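Long-range contacts in pectate lyase 1 (Juniperus ashei, PDB 1PXZ), which cleaves pectate by calcium-dependent elimination, with low activity, and is a major allergen of cedar pollen: residues T44-P50 with M76-M82; V99-G105 with L121-N127; Q148-A152 with D170-G174; I187-F193 with A218-P224; A233-V238 with S257-L262. All blocks are in the same frame, centred on the assembly; numbering follows the deposited sequence.

Overall arrangement
Along the chain the five contacts follow in series; none nests or crosses. Interaction 1 joins the loop after strand 39-43 to strand 76-78, near one end of the parallel beta-helix. Interaction 2 pairs strand 99-102, the neighbour of 76-78 in its sheet, with 122-124. The two contacts touch, because strands 76-78 and 99-102 are hydrogen-bonded to each other. Interaction 3 closes the loop from 148-152 to 170-174 and holds two of the predicted calcium-binding aspartates. It touches interaction 2 through Cys126 and Gly125. Interaction 4 stacks two rungs and lies nearest the chain's centre of the five. Interaction 5 joins later rungs, its centre about 36 Å from that of interaction 1.

Interaction 1: T44-P50 with M76-M82; sequences TSTDDNP and MNIKLKM
Asp48 carries CG anti to its backbone N (chi1 -169°), which turns the carboxylate to the 76-82 backbone. Lys81 runs extended and bends only at its last torsion (chi4 53°), which curls NZ back to the Asp48 backbone. The contact lays a loop beside strand 76-78 of the parallel beta-helix, and the two segments run in nearly the same direction. Asp48 OD2 accepts from Lys81 N at 2.9 Å, an almost straight bond (177°) on the anti side of the carboxylate. The other oxygen, OD1, forms a salt bridge with Arg59, so both ends of the group are held. Leu80 CD2 packs 3.8 Å from Asp48 CG. Pro50 CG lies 3.7 Å from Met82 CG, the two side chains at about a right angle. At the other end Thr46 CG2 meets Met76 CG at 3.7 Å. One water bridges Thr46 O and Lys79 N. Lys81 NZ donates to Asp48 O at 3.1 Å, in the carbonyl plane.

Interaction 2: V99-G105 with L121-N127; sequences VHLGNGG and LHIHGCN
Leu121 opens the second segment, its CD2 lying alongside Val99 CG1, both side chains pointing the same way. His122 N then donates to Val99 O, and His122 O accepts from Leu101 N. The His122 ring lies over one face of the His100 ring in an offset stack, with centroids 3.9 Å apart and planes at 6°. His122 CG sits over the rim of the His100 ring, 3.4 Å from His100 NE2. Ile123 turns to the other side of the strand pair with Leu101, where CG2 and Leu101 CB are 4.3 Å apart. His124 N donates to Leu101 O, and His124 O accepts from Asn103 N. Its CG lies between backbone N and carbonyl carbon (chi1 53°), which brings the ring to the edge of His100. There His124 NE2 is 3.0 Å from His100 CD2, rim to rim, with planes at 67°. Gly125 O accepts from Gly104 N in the type I' turn of 102-105. Cys126 is disulfide-bonded to Cys107. Asn127 N donates to Gly105 O. Parallel pairing of 100-102 with 122-124, with side chains stacked from rung to rung, is typical of the parallel beta-helix of pectate lyases.

Interaction 3: Q148-A152 with D170-G174; sequences QDGDA and DCSDG
The carboxylates of Asp149 and Asp173 are stacked, their planes 16° apart, with Asp149 OD2 4.0 Å from Asp173 OD1. Two donors reach Asp173 OD2 from opposite faces of its plane. Gly150 N comes in on the anti side at 2.8 Å, and Ser172 OG comes from above the plane at 3.0 Å. The Asp151 carboxylate stands almost perpendicular to that of Asp173, at 88°. Its OD1 accepts from Gly174 N at 2.6 Å, nearly in line with its C-O bond, and lies 3.2 Å from Asp173 CB. Asp149 and Asp173 probably bind calcium, as in related pectate lyases, together with Asp177, which lies near Asp151. The site belongs to the parallel beta-helix of polysaccharide lyase family 1. Packing two acidic groups together is consistent with a pocket made for a cation, and their mutual repulsion would probably be eased by calcium. The backbone is tied as well. Gly150 is the centre of an inverse gamma turn, and its O accepts from Asp173 N. Ala152 N donates to Gly174 O at 3.0 Å. Gly150 CA passes 3.2 Å from Ser172 OG. Next along the chain, Ala152 CB meets Cys171 SG at 4.0 Å.

Interaction 4: I187-F193 with A218-P224; sequences ISNNHFF and AFNQFGP
Ser188 pairs with Ala218, His191 with Gln221 and Phe192 with Phe222, all in parallel register, and between them the chain bends at Asn189 and Phe219. These are successive rungs of the parallel beta-helix. Inside, Phe192 and Phe222 lie side by side and point the same way. The rings are turned only 11° from each other but displaced laterally, with little overlap. Phe192 CD1 meets Phe222 CE1 at 3.4 Å, and Phe222 in turn stacks on Tyr245. Asn190 and Asn220 lie one above the other at the bend; the side chains point the same way and the amide planes are nearly parallel, 7° apart. This is one step of an asparagine ladder, as in other pectate lyases of this fold. Asn220 CB lies in the plane of the Phe192 ring, at its edge. Between Asn189 and Phe219, the other pair at the bend, one water donates to Asn189 OD1 and Phe219 O. The Asn189 amide is also bonded to Asp164 and Asn2. On the outer side His191 CD2 lies 3.5 Å from Gln221 CG. His191 has CG anti to its backbone N (chi1 -179°), which carries the ring toward Gly223. Phe193 CD1 sits over the centre of that ring, and His191 NE2 donates in the ring plane to Gly223 O at 2.8 Å.

Interaction 5: A233-V238 with S257-L262; sequences ARYGLV and SNPTIL
Thr260 N donates to Gly236 O, Val238 N to Thr260 O and Leu262 N to Val238 O, and all three bonds are nearly straight. These parallel strands and the buried residues on their inner side are the tight part of the contact. On the inner side of this beta-helix rung, Ala233 CB packs on Pro259 CB at 3.8 Å. Val238 and Ile261 also turn to the inside. On the outer face there is one close contact, where Leu237 CD1 meets Thr260 CG2 at 3.5 Å. Leu237 has CG anti to its backbone N (chi1 168°), and a bend at its second torsion lets CD1 also reach Leu262 CD1 at 4.0 Å. At the Tyr235 end the backbone link is weaker and the contact opens to solvent at Asn258. Tyr235 N reaches Ser257 O only through a weak bond. Ser257 CB still packs over one face of the Tyr235 ring, 3.7 Å from its centroid, in a CH-pi contact. The Tyr235 hydroxyl is bonded to Asp205 O. One water donates to both carbonyls, Tyr235 O and Asn258 O, and so bridges two acceptors. Arg234 turns away from the other segment and bonds to Gly202 O. The chemistry implies a rung held by regular backbone bonds and apolar contacts on the strands, with water and a ring face joining the turns.

Interaction 1: T44-P50 with M76-M82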
# COMPACT_ATOMS: atom_id res chain seq x y z
N THR A 44 -10.10 15.49 16.87
CA THR A 44 -11.41 15.78 17.43
C THR A 44 -12.29 16.57 16.47
O THR A 44 -13.45 16.78 16.76
CB THR A 44 -11.27 16.57 18.75
OG1 THR A 44 -10.51 17.76 18.47
CG2 THR A 44 -10.48 15.73 19.73
N SER A 45 -11.74 17.00 15.34
CA SER A 45 -12.47 17.83 14.39
C SER A 45 -12.29 17.34 12.96
O SER A 45 -11.20 16.85 12.63
CB SER A 45 -11.96 19.27 14.46
OG SER A 45 -12.44 20.00 13.35
N THR A 46 -13.33 17.50 12.15
CA THR A 46 -13.25 17.05 10.75
C THR A 46 -12.81 18.17 9.83
O THR A 46 -12.78 17.99 8.62
CB THR A 46 -14.62 16.53 10.28
OG1 THR A 46 -15.58 17.60 10.38
CG2 THR A 46 -15.11 15.41 11.20
N ASP A 47 -12.46 19.33 10.41
CA ASP A 47 -12.12 20.48 9.59
C ASP A 47 -10.76 20.31 8.92
O ASP A 47 -9.98 19.47 9.37
CB ASP A 47 -12.07 21.79 10.40
CG ASP A 47 -13.40 22.24 10.96
OD1 ASP A 47 -14.47 21.74 10.55
OD2 ASP A 47 -13.35 23.14 11.85
N ASP A 48 -10.55 21.14 7.91
CA ASP A 48 -9.29 21.19 7.19
C ASP A 48 -8.97 22.62 6.74
O ASP A 48 -9.75 23.18 5.96
CB ASP A 48 -9.28 20.27 5.95
CG ASP A 48 -7.89 20.11 5.35
OD1 ASP A 48 -6.92 19.95 6.12
OD2 ASP A 48 -7.72 20.12 4.11
N ASN A 49 -7.86 23.17 7.19
CA ASN A 49 -7.30 24.41 6.67
C ASN A 49 -5.90 24.10 6.13
O ASN A 49 -4.95 23.96 6.89
CB ASN A 49 -7.24 25.51 7.73
CG ASN A 49 -6.76 26.82 7.14
OD1 ASN A 49 -6.07 26.87 6.12
ND2 ASN A 49 -7.13 27.93 7.78
N PRO A 50 -5.79 23.97 4.82
CA PRO A 50 -4.55 23.53 4.19
C PRO A 50 -3.32 24.38 4.52
O PRO A 50 -2.22 23.80 4.56
CB PRO A 50 -4.84 23.64 2.69
CG PRO A 50 -6.27 23.95 2.52
CD PRO A 50 -6.88 24.21 3.86
N MET A 76 -15.67 9.45 11.61
CA MET A 76 -15.47 10.68 10.87
C MET A 76 -15.41 10.45 9.37
O MET A 76 -14.61 9.61 8.96
CB MET A 76 -14.12 11.30 11.28
CG MET A 76 -14.20 12.08 12.58
SD MET A 76 -12.61 12.86 12.95
CE MET A 76 -12.98 13.37 14.64
N ASN A 77 -16.22 11.17 8.59
CA ASN A 77 -15.97 11.30 7.16
C ASN A 77 -15.23 12.61 6.93
O ASN A 77 -15.80 13.68 7.20
CB ASN A 77 -17.25 11.23 6.33
CG ASN A 77 -18.02 9.97 6.66
OD1 ASN A 77 -17.41 8.93 6.91
ND2 ASN A 77 -19.35 10.02 6.72
N ILE A 78 -14.00 12.53 6.46
CA ILE A 78 -13.23 13.77 6.30
C ILE A 78 -13.03 14.07 4.82
O ILE A 78 -12.60 13.21 4.05
CB ILE A 78 -11.86 13.68 7.01
CG1 ILE A 78 -11.92 13.59 8.53
CG2 ILE A 78 -10.98 14.84 6.54
CD1 ILE A 78 -10.66 13.12 9.21
N LYS A 79 -13.37 15.31 4.44
CA LYS A 79 -13.14 15.74 3.07
C LYS A 79 -12.03 16.80 3.07
O LYS A 79 -12.22 17.93 3.54
CB LYS A 79 -14.39 16.28 2.37
CG LYS A 79 -14.13 16.69 0.92
CD LYS A 79 -15.40 17.14 0.21
CE LYS A 79 -15.16 17.46 -1.25
NZ LYS A 79 -16.32 18.14 -1.91
N LEU A 80 -10.86 16.43 2.55
CA LEU A 80 -9.76 17.39 2.58
C LEU A 80 -9.87 18.44 1.48
O LEU A 80 -10.44 18.20 0.41
CB LEU A 80 -8.42 16.65 2.45
CG LEU A 80 -8.12 15.64 3.55
CD1 LEU A 80 -6.98 14.73 3.12
CD2 LEU A 80 -7.76 16.35 4.85
N LYS A 81 -9.28 19.62 1.72
CA LYS A 81 -9.40 20.68 0.73
C LYS A 81 -8.20 20.72 -0.22
O LYS A 81 -8.31 21.29 -1.30
CB LYS A 81 -9.50 22.05 1.38
CG LYS A 81 -10.76 22.31 2.21
CD LYS A 81 -10.82 23.78 2.55
CE LYS A 81 -12.12 24.17 3.23
NZ LYS A 81 -12.43 23.33 4.41
N MET A 82 -7.09 20.13 0.22
CA MET A 82 -5.89 20.02 -0.58
C MET A 82 -5.19 18.69 -0.27
O MET A 82 -5.55 18.08 0.73
CB MET A 82 -4.94 21.19 -0.29
CG MET A 82 -5.47 22.54 -0.78
SD MET A 82 -5.52 22.68 -2.58
CE MET A 82 -3.76 22.82 -2.95
O HOH W 1 -14.26 17.24 6.26

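Interaction 2: V99-G105 with L121-N127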
# COMPACT_ATOMS: atom_id res chain seq x y z
N VAL A 99 -13.26 5.71 10.11
CA VAL A 99 -12.68 6.87 9.46
C VAL A 99 -12.64 6.70 7.95
O VAL A 99 -12.07 5.71 7.48
CB VAL A 99 -11.24 7.05 9.98
CG1 VAL A 99 -10.58 8.25 9.33
CG2 VAL A 99 -11.34 7.13 11.50
N HIS A 100 -13.24 7.64 7.25
CA HIS A 100 -13.35 7.65 5.80
C HIS A 100 -12.73 8.93 5.27
O HIS A 100 -13.24 10.00 5.63
CB HIS A 100 -14.80 7.53 5.33
CG HIS A 100 -15.45 6.21 5.57
ND1 HIS A 100 -15.81 5.73 6.80
CD2 HIS A 100 -15.79 5.22 4.71
CE1 HIS A 100 -16.35 4.53 6.69
NE2 HIS A 100 -16.35 4.19 5.41
N LEU A 101 -11.69 8.81 4.46
CA LEU A 101 -11.04 9.90 3.76
C LEU A 101 -11.35 9.82 2.26
O LEU A 101 -11.64 8.73 1.76
CB LEU A 101 -9.51 9.87 3.93
CG LEU A 101 -9.03 9.61 5.36
CD1 LEU A 101 -7.51 9.54 5.45
CD2 LEU A 101 -9.58 10.71 6.27
N GLY A 102 -11.27 10.92 1.54
CA GLY A 102 -11.53 11.02 0.12
C GLY A 102 -12.84 11.77 -0.08
O GLY A 102 -12.86 13.00 0.06
N ASN A 103 -13.91 11.05 -0.40
CA ASN A 103 -15.23 11.72 -0.39
C ASN A 103 -15.28 12.92 -1.33
O ASN A 103 -15.92 13.93 -1.00
CB ASN A 103 -15.51 12.16 1.05
CG ASN A 103 -15.42 11.06 2.09
OD1 ASN A 103 -16.12 10.05 1.97
ND2 ASN A 103 -14.59 11.20 3.14
N GLY A 104 -14.65 12.86 -2.49
CA GLY A 104 -14.55 13.93 -3.47
C GLY A 104 -13.36 14.85 -3.32
O GLY A 104 -13.12 15.71 -4.17
N GLY A 105 -12.56 14.71 -2.25
CA GLY A 105 -11.38 15.55 -2.11
C GLY A 105 -10.11 14.74 -2.36
O GLY A 105 -10.21 13.53 -2.58
N LEU A 121 -7.71 2.54 7.92
CA LEU A 121 -8.46 3.63 7.33
C LEU A 121 -9.31 3.17 6.15
O LEU A 121 -8.96 2.27 5.38
CB LEU A 121 -7.53 4.73 6.80
CG LEU A 121 -6.49 5.27 7.77
CD1 LEU A 121 -5.51 6.20 7.07
CD2 LEU A 121 -7.22 5.93 8.94
N HIS A 122 -10.46 3.83 6.00
CA HIS A 122 -11.19 3.68 4.74
C HIS A 122 -10.80 4.82 3.81
O HIS A 122 -10.91 5.99 4.24
CB HIS A 122 -12.69 3.76 4.95
CG HIS A 122 -13.29 2.80 5.92
ND1 HIS A 122 -13.93 1.66 5.47
CD2 HIS A 122 -13.39 2.80 7.27
CE1 HIS A 122 -14.39 0.99 6.52
NE2 HIS A 122 -14.08 1.66 7.62
N ILE A 123 -10.36 4.60 2.59
CA ILE A 123 -10.10 5.73 1.69
C ILE A 123 -10.82 5.44 0.38
O ILE A 123 -10.57 4.39 -0.21
CB ILE A 123 -8.61 6.00 1.44
CG1 ILE A 123 -7.80 6.03 2.74
CG2 ILE A 123 -8.43 7.28 0.64
CD1 ILE A 123 -6.31 6.18 2.58
N HIS A 124 -11.70 6.34 -0.03
CA HIS A 124 -12.40 6.14 -1.30
C HIS A 124 -12.91 7.47 -1.84
O HIS A 124 -13.02 8.41 -1.06
CB HIS A 124 -13.56 5.16 -1.10
CG HIS A 124 -14.46 5.60 0.01
ND1 HIS A 124 -15.35 6.65 -0.18
CD2 HIS A 124 -14.63 5.17 1.28
CE1 HIS A 124 -16.03 6.84 0.93
NE2 HIS A 124 -15.61 5.97 1.83
N GLY A 125 -13.17 7.50 -3.14
CA GLY A 125 -13.62 8.70 -3.81
C GLY A 125 -12.55 9.78 -3.88
O GLY A 125 -12.90 10.95 -3.99
N CYS A 126 -11.26 9.43 -3.84
CA CYS A 126 -10.25 10.48 -3.95
C CYS A 126 -10.30 11.13 -5.32
O CYS A 126 -10.54 10.49 -6.34
CB CYS A 126 -8.83 9.94 -3.69
SG CYS A 126 -8.72 9.10 -2.09
N ASN A 127 -10.05 12.43 -5.37
CA ASN A 127 -10.23 13.15 -6.63
C ASN A 127 -9.05 14.04 -6.96
O ASN A 127 -8.29 14.37 -6.06
CB ASN A 127 -11.47 14.04 -6.51
CG ASN A 127 -11.93 14.51 -7.88
OD1 ASN A 127 -12.04 15.71 -8.13
ND2 ASN A 127 -12.21 13.54 -8.74

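Interaction 3: Q148-A152 with D170-G174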
# COMPACT_ATOMS: atom_id res chain seq x y z
N GLN A 148 -2.69 17.35 -8.39
CA GLN A 148 -2.24 15.96 -8.28
C GLN A 148 -3.31 14.95 -8.68
O GLN A 148 -4.50 15.19 -8.51
CB GLN A 148 -1.82 15.60 -6.85
CG GLN A 148 -0.89 16.57 -6.16
CD GLN A 148 0.49 16.54 -6.78
OE1 GLN A 148 0.99 17.58 -7.19
NE2 GLN A 148 1.05 15.34 -6.83
N ASP A 149 -2.89 13.77 -9.15
CA ASP A 149 -3.83 12.69 -9.43
C ASP A 149 -4.64 12.33 -8.19
O ASP A 149 -4.17 12.48 -7.07
CB ASP A 149 -3.08 11.44 -9.92
CG ASP A 149 -2.74 11.47 -11.39
OD1 ASP A 149 -2.89 12.53 -12.04
OD2 ASP A 149 -2.31 10.41 -11.91
N GLY A 150 -5.84 11.83 -8.39
CA GLY A 150 -6.72 11.33 -7.36
C GLY A 150 -6.36 9.93 -6.90
O GLY A 150 -7.15 8.99 -7.02
N ASP A 151 -5.16 9.80 -6.35
CA ASP A 151 -4.68 8.55 -5.78
C ASP A 151 -5.02 8.50 -4.31
O ASP A 151 -4.96 9.53 -3.63
CB ASP A 151 -3.16 8.40 -5.92
CG ASP A 151 -2.67 8.40 -7.36
OD1 ASP A 151 -3.40 7.92 -8.24
OD2 ASP A 151 -1.55 8.89 -7.62
N ALA A 152 -5.33 7.32 -3.79
CA ALA A 152 -5.62 7.26 -2.35
C ALA A 152 -4.37 7.50 -1.51
O ALA A 152 -4.39 8.21 -0.51
CB ALA A 152 -6.22 5.91 -1.99
N ASP A 170 -12.53 2.74 -5.32
CA ASP A 170 -13.21 3.78 -6.07
C ASP A 170 -12.55 5.14 -6.03
O ASP A 170 -13.19 6.12 -5.63
CB ASP A 170 -14.63 3.90 -5.46
CG ASP A 170 -15.55 4.77 -6.29
OD1 ASP A 170 -15.30 4.92 -7.51
OD2 ASP A 170 -16.51 5.31 -5.69
N CYS A 171 -11.29 5.22 -6.45
CA CYS A 171 -10.65 6.53 -6.59
C CYS A 171 -10.53 6.91 -8.06
O CYS A 171 -10.74 6.07 -8.93
CB CYS A 171 -9.27 6.51 -5.91
SG CYS A 171 -9.57 6.47 -4.12
N SER A 172 -10.20 8.18 -8.34
CA SER A 172 -10.20 8.54 -9.76
C SER A 172 -8.99 7.97 -10.48
O SER A 172 -9.12 7.62 -11.66
CB SER A 172 -10.28 10.06 -9.93
OG SER A 172 -9.15 10.69 -9.35
N ASP A 173 -7.85 7.85 -9.82
CA ASP A 173 -6.67 7.35 -10.55
C ASP A 173 -6.16 6.07 -9.90
O ASP A 173 -6.72 5.01 -10.21
CB ASP A 173 -5.58 8.42 -10.59
CG ASP A 173 -6.11 9.60 -11.41
OD1 ASP A 173 -6.10 9.47 -12.66
OD2 ASP A 173 -6.53 10.62 -10.83
N GLY A 174 -5.16 6.12 -9.03
CA GLY A 174 -4.71 4.88 -8.40
C GLY A 174 -5.11 4.74 -6.95
O GLY A 174 -5.58 5.66 -6.29

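Interaction 4: I187-F193 with A218-P224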
# COMPACT_ATOMS: atom_id res chain seq x y z
N ILE A 187 3.14 -3.48 2.07
CA ILE A 187 1.72 -3.18 1.84
C ILE A 187 0.97 -4.44 2.21
O ILE A 187 1.05 -5.43 1.47
CB ILE A 187 1.54 -2.77 0.38
CG1 ILE A 187 2.27 -1.45 0.06
CG2 ILE A 187 0.07 -2.72 -0.02
CD1 ILE A 187 2.51 -1.24 -1.43
N SER A 188 0.27 -4.43 3.33
CA SER A 188 -0.22 -5.69 3.88
C SER A 188 -1.65 -5.61 4.41
O SER A 188 -2.05 -4.54 4.88
CB SER A 188 0.70 -6.15 5.04
OG SER A 188 0.82 -5.13 6.03
N ASN A 189 -2.38 -6.73 4.35
CA ASN A 189 -3.67 -6.83 5.02
C ASN A 189 -4.68 -5.80 4.50
O ASN A 189 -5.64 -5.55 5.24
CB ASN A 189 -3.53 -6.62 6.54
CG ASN A 189 -2.76 -7.73 7.23
OD1 ASN A 189 -3.10 -8.90 7.07
ND2 ASN A 189 -1.74 -7.36 8.02
N ASN A 190 -4.49 -5.22 3.33
CA ASN A 190 -5.46 -4.25 2.82
C ASN A 190 -6.57 -4.91 2.01
O ASN A 190 -6.36 -6.01 1.51
CB ASN A 190 -4.77 -3.26 1.89
CG ASN A 190 -3.61 -2.55 2.59
OD1 ASN A 190 -2.44 -2.80 2.29
ND2 ASN A 190 -3.98 -1.67 3.51
N HIS A 191 -7.70 -4.23 1.85
CA HIS A 191 -8.75 -4.72 0.94
C HIS A 191 -8.87 -3.72 -0.20
O HIS A 191 -9.21 -2.58 0.09
CB HIS A 191 -10.06 -4.92 1.68
CG HIS A 191 -11.19 -5.45 0.85
ND1 HIS A 191 -12.52 -5.34 1.23
CD2 HIS A 191 -11.19 -6.11 -0.34
CE1 HIS A 191 -13.28 -5.90 0.31
NE2 HIS A 191 -12.50 -6.38 -0.66
N PHE A 192 -8.53 -4.10 -1.42
CA PHE A 192 -8.63 -3.23 -2.59
C PHE A 192 -9.85 -3.65 -3.39
O PHE A 192 -9.95 -4.85 -3.71
CB PHE A 192 -7.39 -3.35 -3.48
CG PHE A 192 -6.06 -3.05 -2.84
CD1 PHE A 192 -5.39 -4.08 -2.19
CD2 PHE A 192 -5.51 -1.78 -2.88
CE1 PHE A 192 -4.17 -3.84 -1.58
CE2 PHE A 192 -4.28 -1.53 -2.29
CZ PHE A 192 -3.62 -2.56 -1.64
N PHE A 193 -10.75 -2.73 -3.73
CA PHE A 193 -11.96 -3.21 -4.43
C PHE A 193 -12.64 -2.07 -5.21
O PHE A 193 -12.37 -0.90 -4.96
CB PHE A 193 -12.93 -3.87 -3.46
CG PHE A 193 -13.50 -2.94 -2.38
CD1 PHE A 193 -12.79 -2.68 -1.22
CD2 PHE A 193 -14.74 -2.35 -2.54
CE1 PHE A 193 -13.32 -1.87 -0.25
CE2 PHE A 193 -15.28 -1.50 -1.57
CZ PHE A 193 -14.55 -1.25 -0.42
N ALA A 218 1.74 -8.23 0.84
CA ALA A 218 1.35 -9.46 1.51
C ALA A 218 -0.00 -9.46 2.23
O ALA A 218 -0.36 -8.49 2.90
CB ALA A 218 2.43 -9.81 2.53
N PHE A 219 -0.71 -10.57 2.13
CA PHE A 219 -1.95 -10.83 2.85
C PHE A 219 -3.07 -9.84 2.48
O PHE A 219 -3.96 -9.56 3.29
CB PHE A 219 -1.73 -10.81 4.37
CG PHE A 219 -0.50 -11.57 4.83
CD1 PHE A 219 -0.46 -12.94 4.67
CD2 PHE A 219 0.57 -10.91 5.41
CE1 PHE A 219 0.66 -13.66 5.08
CE2 PHE A 219 1.71 -11.60 5.79
CZ PHE A 219 1.74 -12.98 5.61
N ASN A 220 -3.04 -9.33 1.26
CA ASN A 220 -4.06 -8.40 0.79
C ASN A 220 -5.20 -9.16 0.11
O ASN A 220 -4.97 -10.24 -0.45
CB ASN A 220 -3.50 -7.38 -0.19
CG ASN A 220 -2.33 -6.59 0.36
OD1 ASN A 220 -1.16 -6.82 0.04
ND2 ASN A 220 -2.64 -5.61 1.20
N GLN A 221 -6.39 -8.58 0.16
CA GLN A 221 -7.53 -9.07 -0.59
C GLN A 221 -7.66 -8.19 -1.83
O GLN A 221 -7.93 -7.00 -1.69
CB GLN A 221 -8.84 -9.06 0.23
CG GLN A 221 -10.05 -9.38 -0.66
CD GLN A 221 -10.01 -10.83 -1.15
OE1 GLN A 221 -9.78 -11.76 -0.40
NE2 GLN A 221 -10.26 -11.03 -2.44
N PHE A 222 -7.45 -8.74 -3.02
CA PHE A 222 -7.56 -7.96 -4.24
C PHE A 222 -8.90 -8.22 -4.91
O PHE A 222 -9.10 -9.26 -5.56
CB PHE A 222 -6.42 -8.34 -5.21
CG PHE A 222 -5.10 -7.70 -4.82
CD1 PHE A 222 -4.91 -6.34 -4.91
CD2 PHE A 222 -4.07 -8.50 -4.37
CE1 PHE A 222 -3.70 -5.75 -4.57
CE2 PHE A 222 -2.85 -7.93 -3.99
CZ PHE A 222 -2.68 -6.56 -4.07
N GLY A 223 -9.83 -7.28 -4.76
CA GLY A 223 -11.15 -7.50 -5.32
C GLY A 223 -12.23 -7.68 -4.28
O GLY A 223 -11.99 -7.68 -3.06
N PRO A 224 -13.50 -7.84 -4.68
CA PRO A 224 -13.95 -7.94 -6.06
C PRO A 224 -13.91 -6.65 -6.88
O PRO A 224 -13.77 -5.57 -6.31
CB PRO A 224 -15.45 -8.29 -5.93
CG PRO A 224 -15.67 -8.67 -4.52
CD PRO A 224 -14.62 -7.95 -3.72
O HOH W 2 -5.31 -9.86 5.76

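Interaction 5: A233-V238 with S257-L262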
# COMPACT_ATOMS: atom_id res chain seq x y z
N ALA A 233 4.58 -3.24 -11.67
CA ALA A 233 5.90 -2.84 -11.21
C ALA A 233 6.86 -2.45 -12.34
O ALA A 233 6.73 -2.94 -13.46
CB ALA A 233 6.50 -4.02 -10.45
N ARG A 234 7.84 -1.61 -12.06
CA ARG A 234 8.94 -1.28 -12.96
C ARG A 234 10.29 -1.30 -12.23
O ARG A 234 10.33 -0.81 -11.10
CB ARG A 234 8.83 0.13 -13.53
CG ARG A 234 7.71 0.45 -14.47
CD ARG A 234 7.90 1.86 -15.05
NE ARG A 234 6.90 2.12 -16.07
CZ ARG A 234 5.66 2.52 -15.88
NH1 ARG A 234 5.18 2.75 -14.66
NH2 ARG A 234 4.86 2.71 -16.93
N TYR A 235 11.34 -1.80 -12.87
CA TYR A 235 12.71 -1.71 -12.39
C TYR A 235 13.06 -2.43 -11.10
O TYR A 235 14.08 -3.12 -11.01
CB TYR A 235 13.06 -0.22 -12.16
CG TYR A 235 13.29 0.46 -13.49
CD1 TYR A 235 14.31 -0.04 -14.30
CD2 TYR A 235 12.55 1.53 -13.95
CE1 TYR A 235 14.58 0.52 -15.53
CE2 TYR A 235 12.82 2.11 -15.19
CZ TYR A 235 13.84 1.59 -15.97
OH TYR A 235 14.14 2.12 -17.20
N GLY A 236 12.30 -2.29 -10.01
CA GLY A 236 12.80 -2.85 -8.76
C GLY A 236 12.37 -4.26 -8.46
O GLY A 236 12.17 -5.11 -9.33
N LEU A 237 12.19 -4.56 -7.18
CA LEU A 237 11.88 -5.91 -6.71
C LEU A 237 10.59 -5.92 -5.93
O LEU A 237 10.46 -5.10 -5.00
CB LEU A 237 13.02 -6.37 -5.79
CG LEU A 237 12.89 -7.61 -4.93
CD1 LEU A 237 12.71 -8.85 -5.80
CD2 LEU A 237 14.14 -7.77 -4.06
N VAL A 238 9.66 -6.81 -6.28
CA VAL A 238 8.44 -6.88 -5.47
C VAL A 238 8.18 -8.33 -5.06
O VAL A 238 8.12 -9.18 -5.95
CB VAL A 238 7.18 -6.38 -6.21
CG1 VAL A 238 6.05 -6.25 -5.19
CG2 VAL A 238 7.42 -5.08 -6.93
N SER A 257 10.05 -2.65 -18.02
CA SER A 257 11.41 -2.30 -17.62
C SER A 257 11.95 -3.26 -16.55
O SER A 257 12.48 -2.84 -15.53
CB SER A 257 11.46 -0.85 -17.15
OG SER A 257 11.03 0.03 -18.20
N ASN A 258 11.83 -4.55 -16.82
CA ASN A 258 12.54 -5.58 -16.07
C ASN A 258 12.38 -5.47 -14.57
O ASN A 258 13.38 -5.35 -13.86
CB ASN A 258 14.04 -5.50 -16.41
CG ASN A 258 14.93 -6.57 -15.84
OD1 ASN A 258 16.14 -6.35 -15.66
ND2 ASN A 258 14.45 -7.74 -15.51
N PRO A 259 11.17 -5.53 -14.05
CA PRO A 259 11.06 -5.68 -12.59
C PRO A 259 11.30 -7.15 -12.26
O PRO A 259 11.11 -8.04 -13.10
CB PRO A 259 9.59 -5.28 -12.34
CG PRO A 259 8.91 -5.83 -13.55
CD PRO A 259 9.86 -5.54 -14.70
N THR A 260 11.73 -7.39 -11.03
CA THR A 260 11.79 -8.71 -10.44
C THR A 260 10.53 -8.92 -9.62
O THR A 260 10.28 -8.19 -8.67
CB THR A 260 13.05 -8.89 -9.56
OG1 THR A 260 14.17 -8.70 -10.45
CG2 THR A 260 13.13 -10.29 -8.97
N ILE A 261 9.75 -9.91 -10.00
CA ILE A 261 8.49 -10.21 -9.34
C ILE A 261 8.50 -11.63 -8.80
O ILE A 261 8.56 -12.58 -9.56
CB ILE A 261 7.29 -9.99 -10.30
CG1 ILE A 261 7.27 -8.56 -10.83
CG2 ILE A 261 6.02 -10.42 -9.60
CD1 ILE A 261 6.22 -8.23 -11.88
N LEU A 262 8.43 -11.73 -7.48
CA LEU A 262 8.43 -12.99 -6.76
C LEU A 262 7.04 -13.24 -6.18
O LEU A 262 6.69 -12.76 -5.12
CB LEU A 262 9.52 -13.01 -5.69
CG LEU A 262 10.91 -12.58 -6.22
CD1 LEU A 262 11.96 -12.73 -5.12
CD2 LEU A 262 11.32 -13.39 -7.45
O HOH W 3 15.59 -3.47 -13.50